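Local structure of transposable element Tc3 transposase (Caenorhabditis elegans, 1TC3) at residues L20-S23 and L24-S28. The protein binds specifically to the ends of the Tc3 inverted repeats and cuts both DNA strands there, so that the element is excised and can then be inserted into a target sequence. Sequence-based numbering, arbitrary orientation.
Sequences LNVS and LHEMS. With nucleotides of chain A.
Ser23 caps the start of helix 24-31: its OG accepts the backbone N-H of Glu26 at 2.9 Å (OG to N). The hydroxyl lies between its own backbone N and carbonyl carbon (chi1 82°), which turns OG toward the N-H of Glu26 in the first turn. The first backbone bond of the helix, Met27 N to Ser23 O, is 2.8 Å long.

The same end of the helix meets the DNA backbone. Ser23 OG, already an acceptor, donates to OP1 of DG6 of chain A at 3.1 Å, so one hydroxyl ties helix start to phosphate. At the next phosphate, Leu24 N makes a weak bond to OP1 of DG7 of chain A, and His25 N appears to bond OP2 of the same nucleotide, though that oxygen's place in the model is doubtful. Backbone N-H groups and the positive end of the helix dipole probably both favour the phosphates here.

His25 also reaches a base: its NE2 donates to N7 of DG7 of chain A at 2.9 Å, with an N-H...N angle of 155°. Without the imidazole, as with an alanine in its place, that guanine N7 would probably lose this protein donor and recognition of the base would weaken.

Apolar packing holds the other flank. Val22 CG1, anti to the backbone N (chi1 166°), reaches Glu26 CB at 3.6 Å and Met27 CG at 3.7 Å; the Val22 and Glu26 side chains cross nearly at right angles.

Within this helix-turn-helix DNA-binding domain, the Schellman motif at Asn21 ends helix 8-19, whose Met17 packs on Val22 and Met27, while Leu24 and His25 touch Arg39 and Arg35 of helix 35-43.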
loop_
_atom_site.group_PDB
_atom_site.type_symbol
_atom_site.label_atom_id
_atom_site.label_comp_id
_atom_site.label_asym_id
_atom_site.label_seq_id
_atom_site.Cartn_x
_atom_site.Cartn_y
_atom_site.Cartn_z
ATOM N N LEU C 20 1.144 -7.743 -9.960
ATOM C CA LEU C 20 2.214 -8.679 -10.182
ATOM C C LEU C 20 2.211 -9.788 -9.141
ATOM O O LEU C 20 3.019 -10.702 -9.160
ATOM C CB LEU C 20 3.552 -7.947 -10.243
ATOM C CG LEU C 20 3.620 -6.979 -11.408
ATOM C CD1 LEU C 20 4.868 -6.138 -11.285
ATOM C CD2 LEU C 20 3.790 -7.795 -12.655
ATOM N N ASN C 21 1.261 -9.719 -8.233
ATOM C CA ASN C 21 1.163 -10.762 -7.239
ATOM C C ASN C 21 2.324 -10.786 -6.269
ATOM O O ASN C 21 2.711 -11.830 -5.772
ATOM C CB ASN C 21 0.973 -12.152 -7.901
ATOM C CG ASN C 21 -0.409 -12.403 -8.487
ATOM O OD1 ASN C 21 -1.417 -12.450 -7.770
ATOM N ND2 ASN C 21 -0.451 -12.596 -9.800
ATOM N N VAL C 22 2.901 -9.633 -5.969
ATOM C CA VAL C 22 4.018 -9.575 -5.040
ATOM C C VAL C 22 3.489 -9.808 -3.677
ATOM O O VAL C 22 2.331 -9.544 -3.400
ATOM C CB VAL C 22 4.660 -8.215 -5.070
ATOM C CG1 VAL C 22 5.590 -8.056 -3.851
ATOM C CG2 VAL C 22 5.396 -8.012 -6.375
ATOM N N SER C 23 4.333 -10.305 -2.821
ATOM C CA SER C 23 3.930 -10.592 -1.481
ATOM C C SER C 23 3.937 -9.338 -0.668
ATOM O O SER C 23 4.737 -8.439 -0.930
ATOM C CB SER C 23 4.853 -11.593 -0.825
ATOM O OG SER C 23 5.994 -10.918 -0.353
ATOM N N LEU C 24 3.048 -9.360 0.328
ATOM C CA LEU C 24 2.920 -8.277 1.250
ATOM C C LEU C 24 4.287 -7.867 1.728
ATOM O O LEU C 24 4.724 -6.702 1.651
ATOM C CB LEU C 24 2.111 -8.666 2.485
ATOM C CG LEU C 24 1.061 -7.634 2.872
ATOM C CD1 LEU C 24 0.135 -7.518 1.684
ATOM C CD2 LEU C 24 0.233 -8.108 4.066
ATOM N N HIS C 25 4.972 -8.865 2.227
ATOM C CA HIS C 25 6.262 -8.605 2.785
ATOM C C HIS C 25 7.217 -8.004 1.787
ATOM O O HIS C 25 8.001 -7.154 2.119
ATOM C CB HIS C 25 6.849 -9.902 3.351
ATOM C CG HIS C 25 6.510 -10.253 4.743
ATOM N ND1 HIS C 25 7.352 -9.909 5.813
ATOM C CD2 HIS C 25 5.468 -10.959 5.227
ATOM C CE1 HIS C 25 6.816 -10.407 6.939
ATOM N NE2 HIS C 25 5.679 -11.058 6.609
ATOM N N GLU C 26 7.216 -8.471 0.560
ATOM C CA GLU C 26 8.175 -7.903 -0.355
ATOM C C GLU C 26 7.817 -6.456 -0.669
ATOM O O GLU C 26 8.649 -5.536 -0.773
ATOM C CB GLU C 26 8.360 -8.752 -1.613
ATOM C CG GLU C 26 9.567 -8.292 -2.459
ATOM C CD GLU C 26 9.811 -9.208 -3.627
ATOM O OE1 GLU C 26 8.738 -9.864 -3.995
ATOM O OE2 GLU C 26 10.901 -9.337 -4.167
ATOM N N MET C 27 6.519 -6.251 -0.778
ATOM C CA MET C 27 5.950 -4.947 -1.037
ATOM C C MET C 27 6.467 -3.962 0.013
ATOM O O MET C 27 6.992 -2.900 -0.271
ATOM C CB MET C 27 4.426 -5.123 -0.929
ATOM C CG MET C 27 3.779 -5.282 -2.284
ATOM S SD MET C 27 1.983 -5.455 -2.196
ATOM C CE MET C 27 1.717 -5.525 -3.991
ATOM N N SER C 28 6.364 -4.311 1.274
ATOM C CA SER C 28 6.873 -3.388 2.257
ATOM C C SER C 28 8.299 -3.106 2.024
ATOM O O SER C 28 8.745 -1.993 2.089
ATOM C CB SER C 28 6.825 -3.930 3.675
ATOM O OG SER C 28 5.487 -4.266 3.962
ATOM P P DG A 7 2.876 -12.514 2.517
ATOM O OP1 DG A 7 1.848 -12.288 1.477
ATOM O OP2 DG A 7 3.867 -11.544 3.008
ATOM O "O5'" DG A 7 2.026 -12.915 3.774
ATOM C "C5'" DG A 7 0.937 -13.712 3.435
ATOM C "C4'" DG A 7 0.453 -14.421 4.670
ATOM O "O4'" DG A 7 1.546 -15.037 5.392
ATOM C "C3'" DG A 7 -0.018 -13.467 5.718
ATOM O "O3'" DG A 7 -1.245 -12.932 5.313
ATOM C "C2'" DG A 7 -0.163 -14.416 6.911
ATOM C "C1'" DG A 7 1.176 -15.106 6.767
ATOM N N9 DG A 7 2.130 -14.306 7.453
ATOM C C8 DG A 7 3.054 -13.486 6.883
ATOM N N7 DG A 7 3.771 -12.860 7.779
ATOM C C5 DG A 7 3.246 -13.273 9.005
ATOM C C6 DG A 7 3.577 -12.902 10.329
ATOM O O6 DG A 7 4.454 -12.129 10.749
ATOM N N1 DG A 7 2.805 -13.559 11.241
ATOM C C2 DG A 7 1.803 -14.433 10.956
ATOM N N2 DG A 7 1.185 -14.952 12.026
ATOM N N3 DG A 7 1.453 -14.782 9.728
ATOM C C4 DG A 7 2.195 -14.126 8.811
ATOM P P DG A 6 8.657 -13.085 1.475
ATOM O OP1 DG A 6 8.637 -12.419 0.179
ATOM O OP2 DG A 6 9.071 -12.381 2.690
ATOM O "O5'" DG A 6 7.248 -13.703 1.852
ATOM C "C5'" DG A 6 6.468 -14.562 1.057
ATOM C "C4'" DG A 6 5.483 -15.351 1.928
ATOM O "O4'" DG A 6 6.186 -16.090 2.955
ATOM C "C3'" DG A 6 4.549 -14.558 2.811
ATOM O "O3'" DG A 6 3.626 -13.844 2.032
ATOM C "C2'" DG A 6 3.931 -15.747 3.549
ATOM C "C1'" DG A 6 5.223 -16.431 3.955
ATOM N N9 DG A 6 5.687 -15.896 5.203
ATOM C C8 DG A 6 6.747 -15.038 5.305
ATOM N N7 DG A 6 7.014 -14.688 6.539
ATOM C C5 DG A 6 6.082 -15.380 7.289
ATOM C C6 DG A 6 5.858 -15.373 8.681
ATOM O O6 DG A 6 6.471 -14.729 9.568
ATOM N N1 DG A 6 4.798 -16.219 9.005
ATOM C C2 DG A 6 4.058 -16.937 8.080
ATOM N N2 DG A 6 3.063 -17.684 8.555
ATOM N N3 DG A 6 4.248 -16.926 6.770
ATOM C C4 DG A 6 5.259 -16.121 6.461
#